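Mycolic acid synthase (Mycobacterium tuberculosis, PDB 1L1E) probably converts a double bond of mycolic acid chains into a cyclopropane ring, using S-adenosyl-L-methionine as the one-carbon donor. Local coordinates at residues A[22-25]-A[30-33]; A[36-41]-A[46-51]; A[73-78]-A[96-101]. All coordinates share one frame; numbering follows the deposited sequence.

Interaction 1 of 3, residues A[22-25]-A[30-33]. With SAH (S-adenosyl-L-homocysteine), chain D.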
loop_
_atom_site.group_PDB
_atom_site.type_symbol
_atom_site.label_atom_id
_atom_site.label_comp_id
_atom_site.label_asym_id
_atom_site.label_seq_id
_atom_site.Cartn_x
_atom_site.Cartn_y
_atom_site.Cartn_z
ATOM N N PHE A 22 -11.418 -4.819 -14.254
ATOM C CA PHE A 22 -11.605 -3.379 -14.175
ATOM C C PHE A 22 -10.267 -2.775 -13.767
ATOM O O PHE A 22 -9.791 -1.820 -14.384
ATOM C CB PHE A 22 -12.661 -3.015 -13.133
ATOM C CG PHE A 22 -12.998 -1.551 -13.111
ATOM C CD1 PHE A 22 -13.836 -1.002 -14.084
ATOM C CD2 PHE A 22 -12.448 -0.713 -12.154
ATOM C CE1 PHE A 22 -14.116 0.356 -14.102
ATOM C CE2 PHE A 22 -12.719 0.654 -12.160
ATOM C CZ PHE A 22 -13.557 1.188 -13.139
ATOM N N PHE A 23 -9.660 -3.338 -12.725
ATOM C CA PHE A 23 -8.369 -2.845 -12.255
ATOM C C PHE A 23 -7.296 -2.980 -13.322
ATOM O O PHE A 23 -6.448 -2.099 -13.484
ATOM C CB PHE A 23 -7.914 -3.593 -11.005
ATOM C CG PHE A 23 -8.716 -3.269 -9.780
ATOM C CD1 PHE A 23 -9.667 -4.164 -9.299
ATOM C CD2 PHE A 23 -8.526 -2.062 -9.111
ATOM C CE1 PHE A 23 -10.414 -3.862 -8.176
ATOM C CE2 PHE A 23 -9.275 -1.750 -7.979
ATOM C CZ PHE A 23 -10.220 -2.655 -7.513
ATOM N N ARG A 24 -7.326 -4.076 -14.065
ATOM C CA ARG A 24 -6.324 -4.271 -15.100
ATOM C C ARG A 24 -6.387 -3.187 -16.182
ATOM O O ARG A 24 -5.478 -3.074 -17.013
ATOM C CB ARG A 24 -6.466 -5.664 -15.711
ATOM C CG ARG A 24 -6.002 -6.780 -14.789
ATOM C CD ARG A 24 -6.007 -8.119 -15.514
ATOM N NE ARG A 24 -5.112 -8.087 -16.672
ATOM C CZ ARG A 24 -5.106 -8.993 -17.645
ATOM N NH1 ARG A 24 -5.952 -10.016 -17.609
ATOM N NH2 ARG A 24 -4.255 -8.874 -18.657
ATOM N N LEU A 25 -7.448 -2.381 -16.161
ATOM C CA LEU A 25 -7.587 -1.305 -17.135
ATOM C C LEU A 25 -6.727 -0.085 -16.806
ATOM O O LEU A 25 -6.537 0.783 -17.661
ATOM C CB LEU A 25 -9.054 -0.876 -17.278
ATOM C CG LEU A 25 -9.974 -1.892 -17.971
ATOM C CD1 LEU A 25 -11.381 -1.319 -18.056
ATOM C CD2 LEU A 25 -9.437 -2.225 -19.364
ATOM N N THR A 30 2.123 -5.652 -13.335
ATOM C CA THR A 30 2.318 -6.345 -12.063
ATOM C C THR A 30 1.105 -6.156 -11.154
ATOM O O THR A 30 1.020 -6.760 -10.085
ATOM C CB THR A 30 3.552 -5.806 -11.313
ATOM O OG1 THR A 30 3.272 -4.493 -10.814
ATOM C CG2 THR A 30 4.760 -5.747 -12.245
ATOM N N GLN A 31 0.173 -5.312 -11.581
ATOM C CA GLN A 31 -1.023 -5.029 -10.792
ATOM C C GLN A 31 -0.726 -4.463 -9.392
ATOM O O GLN A 31 -1.398 -4.810 -8.417
ATOM C CB GLN A 31 -1.910 -6.282 -10.668
ATOM C CG GLN A 31 -2.631 -6.692 -11.967
ATOM C CD GLN A 31 -3.963 -7.401 -11.703
ATOM O OE1 GLN A 31 -4.938 -6.779 -11.261
ATOM N NE2 GLN A 31 -4.003 -8.713 -11.960
ATOM N N THR A 32 0.278 -3.593 -9.289
ATOM C CA THR A 32 0.602 -2.979 -8.002
ATOM C C THR A 32 -0.368 -1.830 -7.821
ATOM O O THR A 32 -0.533 -1.011 -8.717
ATOM C CB THR A 32 2.048 -2.458 -7.963
ATOM O OG1 THR A 32 2.936 -3.567 -8.035
ATOM C CG2 THR A 32 2.328 -1.701 -6.658
ATOM N N TYR A 33 -1.005 -1.778 -6.655
ATOM C CA TYR A 33 -2.021 -0.771 -6.358
ATOM C C TYR A 33 -1.628 0.027 -5.125
ATOM O O TYR A 33 -2.198 -0.153 -4.049
ATOM C CB TYR A 33 -3.353 -1.492 -6.119
ATOM C CG TYR A 33 -4.572 -0.618 -5.979
ATOM C CD1 TYR A 33 -5.655 -1.031 -5.199
ATOM C CD2 TYR A 33 -4.671 0.596 -6.652
ATOM C CE1 TYR A 33 -6.807 -0.254 -5.092
ATOM C CE2 TYR A 33 -5.815 1.382 -6.553
ATOM C CZ TYR A 33 -6.882 0.952 -5.771
ATOM O OH TYR A 33 -8.013 1.735 -5.663
HETATM N N SAH D . 0.151 -4.151 -1.010
HETATM C CA SAH D . -0.446 -4.324 -2.335
HETATM C CB SAH D . -1.975 -4.115 -2.277
HETATM C CG SAH D . -2.462 -2.778 -1.710
HETATM S SD SAH D . -4.254 -2.614 -1.682
HETATM C C SAH D . 0.164 -3.331 -3.339
HETATM O O SAH D . 1.050 -2.570 -2.938
HETATM O OXT SAH D . -0.273 -3.310 -4.499
HETATM C "C5'" SAH D . -4.618 -3.050 0.053
HETATM C "C4'" SAH D . -4.376 -4.521 0.416
HETATM O "O4'" SAH D . -4.418 -4.750 1.854
HETATM C "C3'" SAH D . -5.421 -5.469 -0.166
HETATM O "O3'" SAH D . -4.740 -6.687 -0.546
HETATM C "C2'" SAH D . -6.365 -5.698 0.982
HETATM O "O2'" SAH D . -7.172 -6.863 0.791
HETATM C "C1'" SAH D . -5.402 -5.781 2.127
HETATM N N9 SAH D . -6.008 -5.580 3.462
HETATM C C8 SAH D . -6.833 -4.607 3.929
HETATM N N7 SAH D . -7.201 -4.685 5.165
HETATM C C5 SAH D . -6.560 -5.839 5.597
HETATM C C6 SAH D . -6.512 -6.531 6.852
HETATM N N6 SAH D . -7.165 -6.107 7.944
HETATM N N1 SAH D . -5.752 -7.684 6.925
HETATM C C2 SAH D . -5.085 -8.116 5.826
HETATM N N3 SAH D . -5.055 -7.550 4.602
HETATM C C4 SAH D . -5.822 -6.405 4.556
#

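Interaction 2 of 3, residues A[36-41]-A[46-51]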
loop_
_atom_site.group_PDB
_atom_site.type_symbol
_atom_site.label_atom_id
_atom_site.label_comp_id
_atom_site.label_asym_id
_atom_site.label_seq_id
_atom_site.Cartn_x
_atom_site.Cartn_y
_atom_site.Cartn_z
ATOM N N ALA A 36 3.742 4.542 -6.458
ATOM C CA ALA A 36 4.962 4.020 -7.071
ATOM C C ALA A 36 6.153 4.907 -6.704
ATOM O O ALA A 36 5.988 5.942 -6.033
ATOM C CB ALA A 36 4.800 3.933 -8.592
ATOM N N TYR A 37 7.351 4.497 -7.119
ATOM C CA TYR A 37 8.565 5.259 -6.830
ATOM C C TYR A 37 9.369 5.556 -8.099
ATOM O O TYR A 37 10.040 4.680 -8.640
ATOM C CB TYR A 37 9.424 4.505 -5.819
ATOM C CG TYR A 37 10.669 5.246 -5.364
ATOM C CD1 TYR A 37 10.609 6.576 -4.946
ATOM C CD2 TYR A 37 11.902 4.600 -5.316
ATOM C CE1 TYR A 37 11.748 7.247 -4.486
ATOM C CE2 TYR A 37 13.053 5.261 -4.856
ATOM C CZ TYR A 37 12.966 6.576 -4.448
ATOM O OH TYR A 37 14.105 7.225 -4.030
ATOM N N PHE A 38 9.297 6.797 -8.569
ATOM C CA PHE A 38 10.025 7.192 -9.768
ATOM C C PHE A 38 11.478 7.567 -9.467
ATOM O O PHE A 38 11.813 8.746 -9.368
ATOM C CB PHE A 38 9.307 8.352 -10.465
ATOM C CG PHE A 38 7.927 7.996 -10.968
ATOM C CD1 PHE A 38 6.835 7.963 -10.095
ATOM C CD2 PHE A 38 7.730 7.649 -12.305
ATOM C CE1 PHE A 38 5.560 7.584 -10.548
ATOM C CE2 PHE A 38 6.471 7.270 -12.769
ATOM C CZ PHE A 38 5.381 7.236 -11.880
ATOM N N GLU A 39 12.329 6.554 -9.303
ATOM C CA GLU A 39 13.752 6.779 -9.039
ATOM C C GLU A 39 14.291 7.665 -10.144
ATOM O O GLU A 39 15.026 8.620 -9.884
ATOM C CB GLU A 39 14.528 5.465 -9.047
ATOM C CG GLU A 39 14.542 4.736 -7.741
ATOM C CD GLU A 39 15.348 3.463 -7.825
ATOM O OE1 GLU A 39 15.667 2.894 -6.765
ATOM O OE2 GLU A 39 15.659 3.025 -8.954
ATOM N N ARG A 40 13.935 7.314 -11.378
ATOM C CA ARG A 40 14.316 8.092 -12.552
ATOM C C ARG A 40 13.003 8.692 -13.034
ATOM O O ARG A 40 11.986 7.999 -13.087
ATOM C CB ARG A 40 14.876 7.220 -13.689
ATOM C CG ARG A 40 15.655 5.972 -13.300
ATOM C CD ARG A 40 16.243 5.327 -14.564
ATOM N NE ARG A 40 15.252 5.197 -15.636
ATOM C CZ ARG A 40 14.450 4.149 -15.809
ATOM N NH1 ARG A 40 14.509 3.113 -14.986
ATOM N NH2 ARG A 40 13.576 4.139 -16.805
ATOM N N ASP A 41 13.021 9.969 -13.389
ATOM C CA ASP A 41 11.817 10.634 -13.863
ATOM C C ASP A 41 11.259 10.017 -15.151
ATOM O O ASP A 41 10.072 10.147 -15.448
ATOM C CB ASP A 41 12.108 12.117 -14.094
ATOM C CG ASP A 41 10.965 12.831 -14.779
ATOM O OD1 ASP A 41 9.869 12.903 -14.191
ATOM O OD2 ASP A 41 11.163 13.316 -15.913
ATOM N N GLN A 46 5.262 0.694 -14.631
ATOM C CA GLN A 46 5.733 -0.621 -14.191
ATOM C C GLN A 46 7.143 -0.558 -13.602
ATOM O O GLN A 46 7.434 -1.225 -12.600
ATOM C CB GLN A 46 5.690 -1.645 -15.342
ATOM C CG GLN A 46 6.250 -3.007 -14.956
ATOM C CD GLN A 46 5.918 -4.108 -15.947
ATOM O OE1 GLN A 46 5.672 -3.850 -17.122
ATOM N NE2 GLN A 46 5.930 -5.351 -15.475
ATOM N N GLU A 47 8.022 0.236 -14.213
ATOM C CA GLU A 47 9.389 0.368 -13.702
ATOM C C GLU A 47 9.383 1.056 -12.324
ATOM O O GLU A 47 10.138 0.674 -11.426
ATOM C CB GLU A 47 10.259 1.182 -14.672
ATOM C CG GLU A 47 10.500 0.502 -16.022
ATOM C CD GLU A 47 11.404 1.297 -16.940
ATOM O OE1 GLU A 47 11.186 2.518 -17.092
ATOM O OE2 GLU A 47 12.335 0.693 -17.520
ATOM N N ALA A 48 8.526 2.064 -12.167
ATOM C CA ALA A 48 8.453 2.797 -10.903
ATOM C C ALA A 48 7.814 1.976 -9.785
ATOM O O ALA A 48 8.068 2.230 -8.606
ATOM C CB ALA A 48 7.703 4.113 -11.099
ATOM N N GLN A 49 6.979 1.005 -10.142
ATOM C CA GLN A 49 6.354 0.150 -9.125
ATOM C C GLN A 49 7.384 -0.890 -8.700
ATOM O O GLN A 49 7.418 -1.319 -7.539
ATOM C CB GLN A 49 5.093 -0.538 -9.675
ATOM C CG GLN A 49 3.929 0.414 -9.937
ATOM C CD GLN A 49 3.292 0.959 -8.654
ATOM O OE1 GLN A 49 3.941 1.059 -7.612
ATOM N NE2 GLN A 49 2.020 1.330 -8.741
ATOM N N ILE A 50 8.235 -1.310 -9.635
ATOM C CA ILE A 50 9.269 -2.272 -9.271
ATOM C C ILE A 50 10.294 -1.535 -8.414
ATOM O O ILE A 50 10.873 -2.103 -7.483
ATOM C CB ILE A 50 9.949 -2.890 -10.517
ATOM C CG1 ILE A 50 8.977 -3.855 -11.205
ATOM C CG2 ILE A 50 11.247 -3.596 -10.120
ATOM C CD1 ILE A 50 8.597 -5.069 -10.376
ATOM N N ALA A 51 10.498 -0.251 -8.712
ATOM C CA ALA A 51 11.430 0.564 -7.943
ATOM C C ALA A 51 10.936 0.735 -6.495
ATOM O O ALA A 51 11.735 0.760 -5.549
ATOM C CB ALA A 51 11.593 1.929 -8.595
#

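Interaction 3 of 3, residues A[73-78]-A[96-101]. With SAH (S-adenosyl-L-homocysteine), chain D.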
loop_
_atom_site.group_PDB
_atom_site.type_symbol
_atom_site.label_atom_id
_atom_site.label_comp_id
_atom_site.label_asym_id
_atom_site.label_seq_id
_atom_site.Cartn_x
_atom_site.Cartn_y
_atom_site.Cartn_z
ATOM N N CYS A 73 -1.212 -8.206 0.782
ATOM C CA CYS A 73 -0.401 -8.461 -0.408
ATOM C C CYS A 73 -0.929 -8.124 -1.800
ATOM O O CYS A 73 -0.203 -8.289 -2.775
ATOM C CB CYS A 73 0.048 -9.925 -0.398
ATOM S SG CYS A 73 -1.316 -11.094 -0.529
ATOM N N GLY A 74 -2.167 -7.651 -1.909
ATOM C CA GLY A 74 -2.704 -7.349 -3.222
ATOM C C GLY A 74 -2.566 -8.528 -4.178
ATOM O O GLY A 74 -2.835 -9.681 -3.817
ATOM N N TRP A 75 -2.136 -8.246 -5.405
ATOM C CA TRP A 75 -1.985 -9.295 -6.401
ATOM C C TRP A 75 -0.636 -10.006 -6.451
ATOM O O TRP A 75 -0.302 -10.645 -7.449
ATOM C CB TRP A 75 -2.361 -8.750 -7.772
ATOM C CG TRP A 75 -3.845 -8.576 -7.908
ATOM C CD1 TRP A 75 -4.756 -9.537 -8.246
ATOM C CD2 TRP A 75 -4.589 -7.373 -7.702
ATOM N NE1 TRP A 75 -6.020 -9.004 -8.271
ATOM C CE2 TRP A 75 -5.950 -7.677 -7.941
ATOM C CE3 TRP A 75 -4.242 -6.065 -7.339
ATOM C CZ2 TRP A 75 -6.972 -6.713 -7.830
ATOM C CZ3 TRP A 75 -5.256 -5.106 -7.229
ATOM C CH2 TRP A 75 -6.604 -5.439 -7.475
ATOM N N GLY A 76 0.141 -9.874 -5.379
ATOM C CA GLY A 76 1.410 -10.575 -5.273
ATOM C C GLY A 76 2.744 -10.104 -5.827
ATOM O O GLY A 76 3.742 -10.773 -5.571
ATOM N N ALA A 77 2.804 -8.991 -6.552
ATOM C CA ALA A 77 4.083 -8.534 -7.120
ATOM C C ALA A 77 5.238 -8.404 -6.115
ATOM O O ALA A 77 6.397 -8.694 -6.452
ATOM C CB ALA A 77 3.891 -7.192 -7.856
ATOM N N THR A 78 4.931 -7.967 -4.892
ATOM C CA THR A 78 5.965 -7.783 -3.877
ATOM C C THR A 78 6.557 -9.125 -3.450
ATOM O O THR A 78 7.778 -9.286 -3.358
ATOM C CB THR A 78 5.406 -7.046 -2.626
ATOM O OG1 THR A 78 4.855 -5.778 -3.010
ATOM C CG2 THR A 78 6.511 -6.814 -1.604
ATOM N N SER A 96 -9.051 -10.052 0.030
ATOM C CA SER A 96 -9.656 -10.161 -1.286
ATOM C C SER A 96 -9.644 -11.550 -1.901
ATOM O O SER A 96 -8.588 -12.139 -2.123
ATOM C CB SER A 96 -8.979 -9.188 -2.263
ATOM O OG SER A 96 -9.347 -9.512 -3.595
ATOM N N GLU A 97 -10.841 -12.049 -2.189
ATOM C CA GLU A 97 -11.019 -13.354 -2.795
ATOM C C GLU A 97 -10.283 -13.474 -4.117
ATOM O O GLU A 97 -9.584 -14.457 -4.368
ATOM C CB GLU A 97 -12.505 -13.609 -3.028
ATOM C CG GLU A 97 -13.176 -14.239 -1.855
ATOM C CD GLU A 97 -12.644 -15.627 -1.626
ATOM O OE1 GLU A 97 -11.418 -15.773 -1.450
ATOM O OE2 GLU A 97 -13.453 -16.573 -1.634
ATOM N N ASN A 98 -10.453 -12.463 -4.959
ATOM C CA ASN A 98 -9.823 -12.449 -6.272
ATOM C C ASN A 98 -8.293 -12.468 -6.191
ATOM O O ASN A 98 -7.634 -13.131 -6.995
ATOM C CB ASN A 98 -10.285 -11.219 -7.060
ATOM C CG ASN A 98 -9.604 -11.107 -8.419
ATOM O OD1 ASN A 98 -8.574 -10.438 -8.567
ATOM N ND2 ASN A 98 -10.172 -11.782 -9.420
ATOM N N GLN A 99 -7.738 -11.732 -5.235
ATOM C CA GLN A 99 -6.286 -11.660 -5.060
ATOM C C GLN A 99 -5.712 -12.959 -4.516
ATOM O O GLN A 99 -4.677 -13.434 -4.990
ATOM C CB GLN A 99 -5.926 -10.492 -4.131
ATOM C CG GLN A 99 -6.321 -9.128 -4.703
ATOM C CD GLN A 99 -6.070 -7.958 -3.756
ATOM O OE1 GLN A 99 -6.195 -6.797 -4.149
ATOM N NE2 GLN A 99 -5.726 -8.255 -2.517
ATOM N N ALA A 100 -6.378 -13.540 -3.522
ATOM C CA ALA A 100 -5.888 -14.791 -2.945
ATOM C C ALA A 100 -5.784 -15.853 -4.037
ATOM O O ALA A 100 -4.759 -16.510 -4.176
ATOM C CB ALA A 100 -6.809 -15.263 -1.831
ATOM N N GLY A 101 -6.847 -16.016 -4.812
ATOM C CA GLY A 101 -6.817 -16.998 -5.878
ATOM C C GLY A 101 -5.743 -16.657 -6.897
ATOM O O GLY A 101 -4.987 -17.534 -7.311
HETATM N N SAH D . 0.151 -4.151 -1.010
HETATM C CA SAH D . -0.446 -4.324 -2.335
HETATM C CB SAH D . -1.975 -4.115 -2.277
HETATM C CG SAH D . -2.462 -2.778 -1.710
HETATM S SD SAH D . -4.254 -2.614 -1.682
HETATM C C SAH D . 0.164 -3.331 -3.339
HETATM O O SAH D . 1.050 -2.570 -2.938
HETATM O OXT SAH D . -0.273 -3.310 -4.499
HETATM C "C5'" SAH D . -4.618 -3.050 0.053
HETATM C "C4'" SAH D . -4.376 -4.521 0.416
HETATM O "O4'" SAH D . -4.418 -4.750 1.854
HETATM C "C3'" SAH D . -5.421 -5.469 -0.166
HETATM O "O3'" SAH D . -4.740 -6.687 -0.546
HETATM C "C2'" SAH D . -6.365 -5.698 0.982
HETATM O "O2'" SAH D . -7.172 -6.863 0.791
HETATM C "C1'" SAH D . -5.402 -5.781 2.127
HETATM N N9 SAH D . -6.008 -5.580 3.462
HETATM C C8 SAH D . -6.833 -4.607 3.929
HETATM N N7 SAH D . -7.201 -4.685 5.165
HETATM C C5 SAH D . -6.560 -5.839 5.597
HETATM C C6 SAH D . -6.512 -6.531 6.852
HETATM N N6 SAH D . -7.165 -6.107 7.944
HETATM N N1 SAH D . -5.752 -7.684 6.925
HETATM C C2 SAH D . -5.085 -8.116 5.826
HETATM N N3 SAH D . -5.055 -7.550 4.602
HETATM C C4 SAH D . -5.822 -6.405 4.556
#

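Interaction 1 of 3, residues A[22-25]-A[30-33]
The rings of F23 and Y33 meet at a slant: their planes make 58° and their centroids lie 5.6 Å apart, a geometry that is neither a stack nor an edge-to-face pair. The touch itself is between single ring carbons, CE2 of F23 and CE1 of Y33, at 4.1 Å. Y33 reaches this place because its CG stands anti to the backbone N (chi1 -172°), which carries the ring to the F23 side while the amide N-H is directed at the cofactor product. A second side-chain pair, R24 and Q31, crosses obliquely: the aliphatic CG of R24 rests 3.7 Å from OE1 of Q31, and the amide NE2 of Q31 is held separately by D20. T32 and Y33 of the loop line the S-adenosylmethionine pocket of this CFA/CMAS-family methyltransferase, and F23 of the short helix 20-23 packs behind Y33 as second shell. Here S-adenosyl-L-homocysteine occupies the pocket, and Y33 N donates to its carboxylate OXT at 2.7 Å in a nearly straight bond (166°). The sulfur SD lies 4.1 Å from CD1 of Y33. Farther out, the W239 ring meets that of Y33. In the loop, the OG1 atoms of T32 and T30 are hydrogen-bonded at 2.9 Å.

Interaction 2 of 3, residues A[36-41]-A[46-51]
The methyl group of A48 lies over one face of the F38 ring, its CB 3.7 Å from the ring centroid and only 9° off the normal, a CH-pi contact centred on the ring. R234 makes a cation-pi contact with the same phenyl group, and H231, T235 and M238 of helix 229-245 also touch it. The contact packs a loop whose F38 is the centre of an inverse gamma turn against helix 45-58, which follows it in the chain. The Y37 ring has A51 O near its plane at one edge; it runs past A51 and meets H231 at a slant. The R40 guanidinium receives E47 at its edge: NH2 and OE1 are 2.9 Å apart in a salt bridge, but the carboxylate plane is turned 83° from the guanidinium plane, and OE1 is approached from above its own plane. R40 NH2 also forms a salt bridge with D42, its stronger partner, while T44 N also donates to E47 OE1.

Between these groups the backbones come close enough to bond: Y37 N donates to A48 O at 2.8 Å. This donor stands well above the carbonyl plane, and Y37 O lies against the A51 methyl and close to A48 CA. The methyl groups of loop residue A36 and helix residue A48 meet at 3.8 Å, consistent with the close backbone approach. Q49 bends at chi2 (-71°) to bring its amide back over A36; NE2 then donates to S34 O and OE1 accepts from K52 NZ, with OE1 3.2 Å from A36 CB.

Interaction 3 of 3, residues A[73-78]-A[96-101]
Q99 and G74 grip the same ribose hydroxyl of S-adenosyl-L-homocysteine: NE2 of Q99 donates to O3' at 2.7 Å, and the backbone N of G74 donates to it at 3.1 Å. The second bond is the more bent, at 139°. This is the glycine-rich turn of a Rossmann-like methyltransferase, set between strand 67-71 and helix 77-86, meeting the start of helix 97-109, which follows the next parallel strand, 89-94. The Q99 chain is extended beyond CG and runs between the backbone of G74 and the indole of W75. Its CB packs on G74 O, and its CG sits over one face of the indole, 3.6 Å from the centroid of the five-membered ring and 14° off the normal, a CH-pi contact. The amide plane is turned steeply against the ring plane.

The indole in turn is fixed at its edge. W75 NE1 donates to N98 OD1 at 2.9 Å, with the acceptor practically in the ring plane and the N-H directed almost straight at it (169°). A trans first torsion in N98, setting CG opposite the backbone N, brings OD1 to this edge. Q31 also touches W75, and H102 forms an edge-to-face pair with it.

Behind these groups, the backbone fixes their starting points. C73 to G76 forms a type II' turn closed by a hydrogen bond from G76 N to C73 O, and within it G74 has a positive phi. On the other segment S96 is the N-cap of helix 97-109, its OG accepting from Q99 N at 3.2 Å.

How the interactions relate
Interactions 1 and 3 form adjoining parts of the S-adenosyl-L-homocysteine pocket, their centres 11 Å apart: Y33 N binds the carboxylate end, G74 N and Q99 NE2 the ribose. W75 joins them, with its CH2 3.8 Å from F23 CD1 and its CE3 3.3 Å from Q31 O. Interaction 2 lies 15 Å, centre to centre, from interaction 1 and touches it where T32 CG2 meets Q49 OE1 at 3.3 Å. It does not touch interaction 3, whose nearest atoms are about 6 Å away. Q49 thus touches T32, a pocket residue, while its own side chain stays about 7 Å from the ligand and does not touch it.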